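Local coordinates for protein translation initiation factor 6 (Methanocaldococcus jannaschii, PDB 1G61) that binds the large (50S) ribosomal subunit and keeps it from joining the 30S subunit into a 70S initiation complex, at residues 153-158 and 194-199; 160-165 and 219-224; 59-64 and 107-112. One frame throughout, in Å; residues are numbered along the deposited sequence.

Contact 1 of 3, residues 153-158 and 194-199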
ATOM      1  N   ASN A 153      -7.004   4.130   4.739  1.00  6.13           N
ATOM      2  CA  ASN A 153      -7.407   5.519   4.769  1.00  6.43           C
ATOM      3  C   ASN A 153      -6.312   6.507   4.423  1.00  6.69           C
ATOM      4  O   ASN A 153      -6.476   7.722   4.602  1.00  7.70           O
ATOM      5  CB  ASN A 153      -8.067   5.798   6.148  1.00  7.12           C
ATOM      6  CG  ASN A 153      -9.450   5.191   6.109  1.00  7.43           C
ATOM      7  OD1 ASN A 153     -10.325   5.759   5.441  1.00  8.43           O
ATOM      8  ND2 ASN A 153      -9.643   4.072   6.806  1.00  8.31           N
ATOM      9  N   ALA A 154      -5.226   6.022   3.828  1.00  6.93           N
ATOM     10  CA  ALA A 154      -4.183   6.904   3.320  1.00  6.80           C
ATOM     11  C   ALA A 154      -3.324   6.130   2.330  1.00  6.62           C
ATOM     12  O   ALA A 154      -3.384   4.910   2.316  1.00  7.36           O
ATOM     13  CB  ALA A 154      -3.303   7.437   4.460  1.00  8.15           C
ATOM     14  N   VAL A 155      -2.603   6.883   1.525  1.00  6.95           N
ATOM     15  CA  VAL A 155      -1.607   6.399   0.592  1.00  6.66           C
ATOM     16  C   VAL A 155      -0.307   7.086   0.973  1.00  6.81           C
ATOM     17  O   VAL A 155      -0.282   8.312   1.195  1.00  8.42           O
ATOM     18  CB  VAL A 155      -1.965   6.774  -0.862  1.00  7.71           C
ATOM     19  CG1 VAL A 155      -0.858   6.379  -1.845  1.00 11.23           C
ATOM     20  CG2 VAL A 155      -3.274   6.153  -1.275  1.00 12.92           C
ATOM     21  N   VAL A 156       0.780   6.325   1.048  1.00  6.70           N
ATOM     22  CA  VAL A 156       2.066   6.915   1.382  1.00  7.03           C
ATOM     23  C   VAL A 156       3.142   6.332   0.478  1.00  7.22           C
ATOM     24  O   VAL A 156       3.115   5.143   0.150  1.00  8.23           O
ATOM     25  CB  VAL A 156       2.438   6.786   2.874  1.00  7.03           C
ATOM     26  CG1 VAL A 156       2.762   5.362   3.291  1.00  8.83           C
ATOM     27  CG2 VAL A 156       3.591   7.749   3.180  1.00  8.93           C
ATOM     28  N   THR A 157       4.048   7.226   0.074  1.00  6.73           N
ATOM     29  CA  THR A 157       5.203   6.834  -0.714  1.00  7.50           C
ATOM     30  C   THR A 157       6.421   7.507  -0.074  1.00  6.14           C
ATOM     31  O   THR A 157       6.282   8.256   0.934  1.00  6.80           O
ATOM     32  CB  THR A 157       5.125   7.244  -2.182  1.00  7.59           C
ATOM     33  OG1 THR A 157       5.385   8.669  -2.261  1.00  7.91           O
ATOM     34  CG2 THR A 157       3.736   6.950  -2.762  1.00  7.75           C
ATOM     35  N   ASN A 158       7.608   7.286  -0.564  1.00  6.76           N
ATOM     36  CA  ASN A 158       8.793   7.995  -0.092  1.00  7.03           C
ATOM     37  C   ASN A 158       8.743   9.491  -0.389  1.00  6.78           C
ATOM     38  O   ASN A 158       9.500  10.246   0.246  1.00  8.67           O
ATOM     39  CB  ASN A 158      10.059   7.385  -0.709  1.00  7.72           C
ATOM     40  CG  ASN A 158      10.298   5.981  -0.189  1.00  6.08           C
ATOM     41  OD1 ASN A 158       9.919   5.655   0.950  1.00  7.91           O
ATOM     42  ND2 ASN A 158      10.914   5.148  -1.015  1.00  7.55           N
ATOM     43  N   THR A 194     -13.633   7.912   0.622  1.00  8.64           N
ATOM     44  CA  THR A 194     -12.701   8.548   1.582  1.00  8.60           C
ATOM     45  C   THR A 194     -11.529   7.638   1.929  1.00  7.20           C
ATOM     46  O   THR A 194     -10.485   8.116   2.364  1.00  8.15           O
ATOM     47  CB  THR A 194     -13.434   8.933   2.882  1.00  9.46           C
ATOM     48  OG1 THR A 194     -14.113   7.769   3.382  1.00 10.54           O
ATOM     49  CG2 THR A 194     -14.486   9.998   2.605  1.00 12.83           C
ATOM     50  N   SER A 195     -11.708   6.329   1.748  1.00  8.80           N
ATOM     51  CA  SER A 195     -10.655   5.363   2.079  1.00  8.17           C
ATOM     52  C   SER A 195      -9.703   5.322   0.897  1.00  6.63           C
ATOM     53  O   SER A 195      -9.706   4.413   0.064  1.00  7.99           O
ATOM     54  CB  SER A 195     -11.321   4.026   2.422  1.00 10.56           C
ATOM     55  OG  SER A 195     -12.379   3.719   1.528  1.00 13.62           O
ATOM     56  N   VAL A 196      -8.844   6.348   0.790  1.00  7.03           N
ATOM     57  CA  VAL A 196      -8.073   6.481  -0.453  1.00  7.67           C
ATOM     58  C   VAL A 196      -7.070   5.377  -0.600  1.00  6.00           C
ATOM     59  O   VAL A 196      -6.673   5.060  -1.744  1.00  6.95           O
ATOM     60  CB  VAL A 196      -7.382   7.872  -0.484  1.00  7.69           C
ATOM     61  CG1 VAL A 196      -8.478   8.948  -0.591  1.00  9.94           C
ATOM     62  CG2 VAL A 196      -6.472   8.098   0.691  1.00  7.86           C
ATOM     63  N   GLY A 197      -6.637   4.744   0.486  1.00  6.60           N
ATOM     64  CA  GLY A 197      -5.719   3.607   0.395  1.00  7.17           C
ATOM     65  C   GLY A 197      -6.379   2.415  -0.309  1.00  7.27           C
ATOM     66  O   GLY A 197      -5.686   1.591  -0.894  1.00  8.79           O
ATOM     67  N   ALA A 198      -7.687   2.312  -0.306  1.00  7.86           N
ATOM     68  CA  ALA A 198      -8.386   1.248  -1.025  1.00  6.98           C
ATOM     69  C   ALA A 198      -8.422   1.551  -2.512  1.00  7.07           C
ATOM     70  O   ALA A 198      -8.748   0.636  -3.285  1.00  8.27           O
ATOM     71  CB  ALA A 198      -9.818   1.088  -0.499  1.00  8.81           C
ATOM     72  N   CYS A 199      -8.082   2.756  -2.953  1.00  7.19           N
ATOM     73  CA  CYS A 199      -8.352   3.207  -4.323  1.00  7.61           C
ATOM     74  C   CYS A 199      -7.108   3.450  -5.166  1.00  7.47           C
ATOM     75  O   CYS A 199      -7.234   3.676  -6.383  1.00  8.32           O
ATOM     76  CB  CYS A 199      -9.116   4.556  -4.285  1.00  8.69           C
ATOM     77  SG  CYS A 199     -10.711   4.448  -3.426  1.00  9.54           S
TER
HETATM   78  O   HOH W   1     -13.051   5.952   5.092  1.00 11.88           O
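Strand 154-156, at the edge of a three-stranded mixed sheet of the pentein-type fold, runs with A154 and V155 against V196 and G197 of the helix-like turns that lead into strand 200-202. The contact is close at the backbone: A154 O lies 3.3 Å from G197 CA. The closeness leaves no room for a side chain at G197: a CB there would clash with that same oxygen. One residue back, V196 brings CG2 to the strand backbone, 3.7 Å from A154 CA. V155 adds a second contact; its CG1 is anti to the backbone N (chi1 175°), which leaves CG2 on the N side to sit 3.6 Å from V196 O and 3.9 Å from G197 CA. In the fold this wedges the connection between strands 183-186 and 200-202 against the edge strand, with V155 continuing on to I200 and A202, and V196 on to L162. S195 is the centre of an inverse gamma turn just before V196. N153 starts off away from the turn, but its amide bends back until OD1 is 3.4 Å from S195 CA. Its ND2 is hydrogen-bonded to T149 O. The link from N153 to T194 runs through one water, which donates to N153 OD1 at 2.8 Å and is 2.7 Å from T194 OG1.

Contact 2 of 3, residues 160-165 and 219-224; sequences GCLTHP and LIIEDA
L162 reaches A224, I220 and I221 because its CG stands opposite the backbone N (chi1 175°), carrying its two methyls from strand 160-163 to helix 215-225; in I221 CG1 lies beside the backbone N and meets the leucine, whereas I220 offers CG2, which is anti to its N. The methyls divide the work. CD1 lies 3.7 Å from A224 CB and also brushes I220 CG2, where the two side chains cross at about a right angle, while CD2 meets I221 CG1 at 3.7 Å. A224 CB points toward the strand and lies 3.5 Å from C161 O, a small side chain consistent with the close approach of the axes of the short segments, 7.6 Å, at 142° between their directions. I200 of strand 200-202 also touches both L162 and I221. The polar part is a single backbone bond: C161 N gives its hydrogen to A224 O at 3.1 Å, with an N-H...O angle of 136°, the donor well above the carbonyl plane. G160 CA comes to the same oxygen at 3.4 Å as a CA-H...O contact. Helix 215-225 ends one residue after A224, so this carbonyl belongs to the last turn. The chemistry implies a mainly apolar helix-on-sheet seam, with its one crossing hydrogen bond, off-line and probably modest, tying the C-terminal helix end to the strand.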
ATOM      1  N   GLY A 160       5.504  11.398  -0.936  1.00  7.64           N
ATOM      2  CA  GLY A 160       4.356  12.144  -0.458  1.00  8.87           C
ATOM      3  C   GLY A 160       3.328  11.230   0.216  1.00  7.03           C
ATOM      4  O   GLY A 160       3.509  10.030   0.384  1.00  8.35           O
ATOM      5  N   CYS A 161       2.215  11.869   0.611  1.00  8.10           N
ATOM      6  CA  CYS A 161       1.188  11.154   1.365  1.00  7.91           C
ATOM      7  C   CYS A 161      -0.172  11.800   1.072  1.00  7.87           C
ATOM      8  O   CYS A 161      -0.262  13.037   1.115  1.00  8.73           O
ATOM      9  CB  CYS A 161       1.547  11.241   2.860  1.00  8.88           C
ATOM     10  SG  CYS A 161       0.312  10.537   3.969  1.00 10.01           S
ATOM     11  N   LEU A 162      -1.139  10.973   0.790  1.00  7.25           N
ATOM     12  CA  LEU A 162      -2.525  11.426   0.625  1.00  7.42           C
ATOM     13  C   LEU A 162      -3.402  10.805   1.706  1.00  6.10           C
ATOM     14  O   LEU A 162      -3.372   9.575   1.842  1.00  7.55           O
ATOM     15  CB  LEU A 162      -3.058  11.069  -0.764  1.00  8.38           C
ATOM     16  CG  LEU A 162      -4.536  11.378  -1.028  1.00  9.36           C
ATOM     17  CD1 LEU A 162      -4.704  12.885  -1.288  1.00 10.72           C
ATOM     18  CD2 LEU A 162      -5.069  10.547  -2.192  1.00 11.97           C
ATOM     19  N   THR A 163      -4.158  11.611   2.448  1.00  7.68           N
ATOM     20  CA  THR A 163      -5.006  11.044   3.486  1.00  8.26           C
ATOM     21  C   THR A 163      -6.489  11.226   3.186  1.00  7.75           C
ATOM     22  O   THR A 163      -6.857  12.078   2.380  1.00  8.60           O
ATOM     23  CB  THR A 163      -4.729  11.662   4.875  1.00  8.49           C
ATOM     24  OG1 THR A 163      -5.252  13.004   4.906  1.00  8.91           O
ATOM     25  CG2 THR A 163      -3.230  11.753   5.134  1.00 10.76           C
ATOM     26  N   HIS A 164      -7.308  10.492   3.920  1.00  7.51           N
ATOM     27  CA  HIS A 164      -8.714  10.761   4.136  1.00  7.97           C
ATOM     28  C   HIS A 164      -8.957  12.259   4.300  1.00  7.35           C
ATOM     29  O   HIS A 164      -8.181  12.965   4.972  1.00  8.29           O
ATOM     30  CB  HIS A 164      -9.072  10.029   5.456  1.00  9.57           C
ATOM     31  CG  HIS A 164     -10.526   9.998   5.797  1.00  9.37           C
ATOM     32  ND1 HIS A 164     -11.294  11.109   6.095  1.00  9.13           N
ATOM     33  CD2 HIS A 164     -11.346   8.919   5.869  1.00  9.56           C
ATOM     34  CE1 HIS A 164     -12.543  10.687   6.358  1.00  9.24           C
ATOM     35  NE2 HIS A 164     -12.592   9.366   6.226  1.00  9.37           N
ATOM     36  N   PRO A 165     -10.043  12.752   3.701  1.00  8.91           N
ATOM     37  CA  PRO A 165     -10.285  14.214   3.699  1.00  9.67           C
ATOM     38  C   PRO A 165     -10.504  14.809   5.079  1.00  9.05           C
ATOM     39  O   PRO A 165     -10.408  16.070   5.191  1.00 12.91           O
ATOM     40  CB  PRO A 165     -11.529  14.351   2.804  1.00  9.74           C
ATOM     41  CG  PRO A 165     -12.178  13.041   2.810  1.00 11.83           C
ATOM     42  CD  PRO A 165     -11.098  12.002   2.986  1.00  9.35           C
ATOM     43  N   LEU A 219      -6.103  15.997  -9.481  1.00 11.61           N
ATOM     44  CA  LEU A 219      -5.220  17.108  -9.170  1.00 11.30           C
ATOM     45  C   LEU A 219      -4.689  17.063  -7.744  1.00 11.53           C
ATOM     46  O   LEU A 219      -3.523  17.292  -7.429  1.00 13.08           O
ATOM     47  CB  LEU A 219      -6.032  18.387  -9.438  1.00 15.03           C
ATOM     48  CG  LEU A 219      -5.262  19.681  -9.410  1.00 18.29           C
ATOM     49  CD1 LEU A 219      -4.087  19.624 -10.374  1.00 25.69           C
ATOM     50  CD2 LEU A 219      -6.200  20.836  -9.784  1.00 22.35           C
ATOM     51  N   ILE A 220      -5.580  16.813  -6.788  1.00 10.58           N
ATOM     52  CA  ILE A 220      -5.215  16.736  -5.377  1.00  9.48           C
ATOM     53  C   ILE A 220      -4.288  15.561  -5.126  1.00  9.00           C
ATOM     54  O   ILE A 220      -3.323  15.661  -4.335  1.00  9.69           O
ATOM     55  CB  ILE A 220      -6.484  16.758  -4.518  1.00 10.11           C
ATOM     56  CG1 ILE A 220      -7.108  18.180  -4.539  1.00 12.20           C
ATOM     57  CG2 ILE A 220      -6.214  16.321  -3.090  1.00 11.54           C
ATOM     58  CD1 ILE A 220      -8.564  18.240  -4.163  1.00 17.20           C
ATOM     59  N   ILE A 221      -4.535  14.405  -5.756  1.00  9.69           N
ATOM     60  CA  ILE A 221      -3.646  13.243  -5.614  1.00  9.24           C
ATOM     61  C   ILE A 221      -2.264  13.562  -6.129  1.00 11.19           C
ATOM     62  O   ILE A 221      -1.248  13.250  -5.469  1.00 11.10           O
ATOM     63  CB  ILE A 221      -4.257  12.077  -6.395  1.00  9.75           C
ATOM     64  CG1 ILE A 221      -5.559  11.618  -5.728  1.00 10.49           C
ATOM     65  CG2 ILE A 221      -3.244  10.937  -6.556  1.00 11.58           C
ATOM     66  CD1 ILE A 221      -6.449  10.774  -6.643  1.00 10.67           C
ATOM     67  N   GLU A 222      -2.151  14.183  -7.312  1.00 11.09           N
ATOM     68  CA  GLU A 222      -0.882  14.549  -7.876  1.00 11.93           C
ATOM     69  C   GLU A 222      -0.077  15.442  -6.922  1.00 10.95           C
ATOM     70  O   GLU A 222       1.103  15.199  -6.670  1.00 14.03           O
ATOM     71  CB  GLU A 222      -1.099  15.325  -9.202  1.00 17.63           C
ATOM     72  CG  GLU A 222      -1.390  14.409 -10.378  1.00 23.26           C
ATOM     73  CD  GLU A 222      -2.077  15.111 -11.541  1.00 28.84           C
ATOM     74  OE1 GLU A 222      -2.132  16.364 -11.543  1.00 33.79           O
ATOM     75  OE2 GLU A 222      -2.574  14.402 -12.445  1.00 40.32           O
ATOM     76  N   ASP A 223      -0.729  16.470  -6.394  1.00 11.10           N
ATOM     77  CA  ASP A 223      -0.073  17.407  -5.479  1.00 10.82           C
ATOM     78  C   ASP A 223       0.363  16.728  -4.177  1.00  9.53           C
ATOM     79  O   ASP A 223       1.464  16.969  -3.700  1.00 12.09           O
ATOM     80  CB  ASP A 223      -0.980  18.602  -5.126  1.00 12.18           C
ATOM     81  CG  ASP A 223      -1.230  19.528  -6.296  1.00 17.38           C
ATOM     82  OD1 ASP A 223      -0.441  19.549  -7.264  1.00 23.98           O
ATOM     83  OD2 ASP A 223      -2.232  20.282  -6.220  1.00 27.20           O
ATOM     84  N   ALA A 224      -0.493  15.847  -3.646  1.00  9.72           N
ATOM     85  CA  ALA A 224      -0.163  15.194  -2.388  1.00  9.47           C
ATOM     86  C   ALA A 224       0.995  14.228  -2.504  1.00  9.10           C
ATOM     87  O   ALA A 224       1.769  14.068  -1.557  1.00 10.37           O
ATOM     88  CB  ALA A 224      -1.415  14.451  -1.895  1.00 10.15           C
TER

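Contact 3 of 3, residues 59-64 and 107-112; sequences VGSLSV and LGNLIL
The backbones of short helices 59-62 and 107-110 meet side by side, S61 CA 4.2 Å from G108 CA, and S61 O receives two weak hydrogen bonds, from G108 N at 2.9 Å and from N109 N. G108 makes this closeness possible: its CA rests 3.2 Å from G60 O and about as near to S63 O, where a side chain would collide. Among the side chains, N109 CG is anti to its carbonyl carbon (chi1 -70°), from where ND2 donates to S61 OG at 3.0 Å, the hydroxyl tilted from the amide plane. With an alanine in place of N109 the amide is gone, and S61 OG would probably lose this donor and be freer to turn. V64 points toward the other segment. CG2 touches L107 O at 3.4 Å and I111 CB at 3.8 Å, and CG1 meets I111 CG2; V64 and I111 also rest on L71. L62 O, buried without a polar partner, faces L107 CB. S61 also bonds V17, in helix 15-18, and N109 bonds G151, both through the backbone. Such short turns set next to one another round a central axis, each leading into a strand, are consistent with the pseudo-fivefold pentein fold.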
ATOM      1  N   VAL A  59      -4.847  -8.776  -2.279  1.00  7.29           N
ATOM      2  CA  VAL A  59      -3.431  -8.684  -1.888  1.00  8.82           C
ATOM      3  C   VAL A  59      -3.100  -7.407  -1.139  1.00  7.58           C
ATOM      4  O   VAL A  59      -2.318  -7.391  -0.161  1.00  8.58           O
ATOM      5  CB  VAL A  59      -2.555  -8.781  -3.182  1.00 14.92           C
ATOM      6  CG1 VAL A  59      -1.131  -8.423  -2.828  1.00 23.91           C
ATOM      7  CG2 VAL A  59      -2.736 -10.166  -3.777  1.00 21.80           C
ATOM      8  N   GLY A  60      -3.705  -6.280  -1.536  1.00  7.56           N
ATOM      9  CA  GLY A  60      -3.448  -4.985  -0.932  1.00  7.41           C
ATOM     10  C   GLY A  60      -4.033  -4.859   0.465  1.00  7.19           C
ATOM     11  O   GLY A  60      -3.550  -4.095   1.300  1.00  9.83           O
ATOM     12  N   SER A  61      -5.119  -5.628   0.736  1.00  7.75           N
ATOM     13  CA  SER A  61      -5.701  -5.641   2.055  1.00  7.21           C
ATOM     14  C   SER A  61      -4.978  -6.583   3.018  1.00  6.53           C
ATOM     15  O   SER A  61      -5.033  -6.354   4.230  1.00  7.09           O
ATOM     16  CB  SER A  61      -7.186  -6.023   2.015  1.00  8.12           C
ATOM     17  OG  SER A  61      -7.935  -4.906   1.504  1.00 11.08           O
ATOM     18  N   LEU A  62      -4.346  -7.609   2.454  1.00  6.61           N
ATOM     19  CA  LEU A  62      -3.787  -8.657   3.312  1.00  7.35           C
ATOM     20  C   LEU A  62      -2.302  -8.520   3.578  1.00  7.06           C
ATOM     21  O   LEU A  62      -1.783  -9.169   4.484  1.00  8.60           O
ATOM     22  CB  LEU A  62      -4.014 -10.031   2.657  1.00  9.30           C
ATOM     23  CG  LEU A  62      -5.471 -10.513   2.609  1.00  8.55           C
ATOM     24  CD1 LEU A  62      -5.528 -11.754   1.715  1.00 16.50           C
ATOM     25  CD2 LEU A  62      -5.893 -10.779   4.041  1.00 16.23           C
ATOM     26  N   SER A  63      -1.582  -7.708   2.818  1.00  7.68           N
ATOM     27  CA  SER A  63      -0.120  -7.680   2.902  1.00  8.38           C
ATOM     28  C   SER A  63       0.375  -6.252   2.829  1.00  6.88           C
ATOM     29  O   SER A  63      -0.365  -5.361   2.399  1.00  8.23           O
ATOM     30  CB  SER A  63       0.421  -8.549   1.756  1.00 11.70           C
ATOM     31  OG  SER A  63       1.832  -8.464   1.771  1.00 19.82           O
ATOM     32  N   VAL A  64       1.638  -6.061   3.235  1.00  8.78           N
ATOM     33  CA  VAL A  64       2.355  -4.788   3.294  1.00  9.89           C
ATOM     34  C   VAL A  64       3.780  -5.000   2.864  1.00  7.63           C
ATOM     35  O   VAL A  64       4.346  -6.057   3.192  1.00  9.11           O
ATOM     36  CB  VAL A  64       2.379  -4.381   4.795  1.00 16.45           C
ATOM     37  CG1 VAL A  64       3.288  -3.256   5.067  1.00 14.72           C
ATOM     38  CG2 VAL A  64       0.960  -4.066   5.255  1.00 19.04           C
ATOM     39  N   LEU A 107      -3.605  -7.083   7.050  1.00  6.66           N
ATOM     40  CA  LEU A 107      -2.427  -6.291   7.383  1.00  5.81           C
ATOM     41  C   LEU A 107      -2.337  -5.006   6.544  1.00  5.81           C
ATOM     42  O   LEU A 107      -1.927  -3.959   7.083  1.00  6.30           O
ATOM     43  CB  LEU A 107      -1.143  -7.091   7.171  1.00  6.17           C
ATOM     44  CG  LEU A 107      -1.063  -8.420   7.923  1.00  6.95           C
ATOM     45  CD1 LEU A 107       0.275  -9.085   7.630  1.00  8.18           C
ATOM     46  CD2 LEU A 107      -1.269  -8.232   9.445  1.00 10.02           C
ATOM     47  N   GLY A 108      -2.690  -5.102   5.270  1.00  6.07           N
ATOM     48  CA  GLY A 108      -2.620  -3.930   4.396  1.00  6.38           C
ATOM     49  C   GLY A 108      -3.604  -2.857   4.766  1.00  6.59           C
ATOM     50  O   GLY A 108      -3.403  -1.671   4.504  1.00  9.58           O
ATOM     51  N   ASN A 109      -4.740  -3.225   5.398  1.00  6.83           N
ATOM     52  CA  ASN A 109      -5.701  -2.247   5.889  1.00  6.76           C
ATOM     53  C   ASN A 109      -5.199  -1.615   7.199  1.00  6.24           C
ATOM     54  O   ASN A 109      -5.606  -0.492   7.514  1.00  7.69           O
ATOM     55  CB  ASN A 109      -7.037  -2.911   6.157  1.00  8.75           C
ATOM     56  CG  ASN A 109      -7.845  -3.383   4.973  1.00  9.44           C
ATOM     57  OD1 ASN A 109      -8.887  -4.014   5.183  1.00 15.11           O
ATOM     58  ND2 ASN A 109      -7.378  -3.090   3.780  1.00  7.84           N
ATOM     59  N   LEU A 110      -4.380  -2.362   7.928  1.00  6.68           N
ATOM     60  CA  LEU A 110      -4.002  -1.973   9.305  1.00  6.68           C
ATOM     61  C   LEU A 110      -2.643  -1.289   9.427  1.00  6.26           C
ATOM     62  O   LEU A 110      -2.277  -0.817  10.515  1.00  7.29           O
ATOM     63  CB  LEU A 110      -3.987  -3.229  10.182  1.00  6.95           C
ATOM     64  CG  LEU A 110      -5.323  -3.936  10.333  1.00  8.25           C
ATOM     65  CD1 LEU A 110      -5.082  -5.300  10.957  1.00 11.84           C
ATOM     66  CD2 LEU A 110      -6.259  -3.115  11.198  1.00 11.74           C
ATOM     67  N   ILE A 111      -1.865  -1.259   8.342  1.00  6.72           N
ATOM     68  CA  ILE A 111      -0.494  -0.745   8.376  1.00  6.38           C
ATOM     69  C   ILE A 111      -0.281   0.162   7.167  1.00  6.84           C
ATOM     70  O   ILE A 111      -0.726  -0.177   6.044  1.00  8.15           O
ATOM     71  CB  ILE A 111       0.504  -1.917   8.342  1.00  7.00           C
ATOM     72  CG1 ILE A 111       0.297  -2.835   9.559  1.00  8.04           C
ATOM     73  CG2 ILE A 111       1.948  -1.415   8.236  1.00  7.79           C
ATOM     74  CD1 ILE A 111       1.075  -4.156   9.485  1.00  9.26           C
ATOM     75  N   LEU A 112       0.429   1.242   7.388  1.00  6.62           N
ATOM     76  CA  LEU A 112       0.736   2.216   6.347  1.00  6.35           C
ATOM     77  C   LEU A 112       2.233   2.501   6.405  1.00  6.06           C
ATOM     78  O   LEU A 112       2.666   3.019   7.433  1.00  8.19           O
ATOM     79  CB  LEU A 112      -0.076   3.471   6.609  1.00  8.65           C
ATOM     80  CG  LEU A 112       0.074   4.663   5.693  1.00  9.96           C
ATOM     81  CD1 LEU A 112      -0.537   4.364   4.324  1.00 11.75           C
ATOM     82  CD2 LEU A 112      -0.632   5.865   6.326  1.00 12.02           C
TER

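Along the chain, contact 3 is complete before contact 1 begins, whereas contacts 1 and 2 interleave: 153-158, 160-165, 194-199, then 219-224. The centres of contacts 1 and 2 lie about 8 Å apart, and antiparallel neighbours 154-156 and 160-163 of one sheet join them through probable hydrogen bonds from V155 N to L162 O and from H164 N to N153 O. The centre of contact 3 is about 11 Å from that of contact 1, with L112 packing against A154 and V156, and about 19 Å from that of contact 2. Contacts 1 and 3 thus lie nearer the middle of the ribosome-binding factor and contact 2 farther out, where the C-terminal helix covers the sheet.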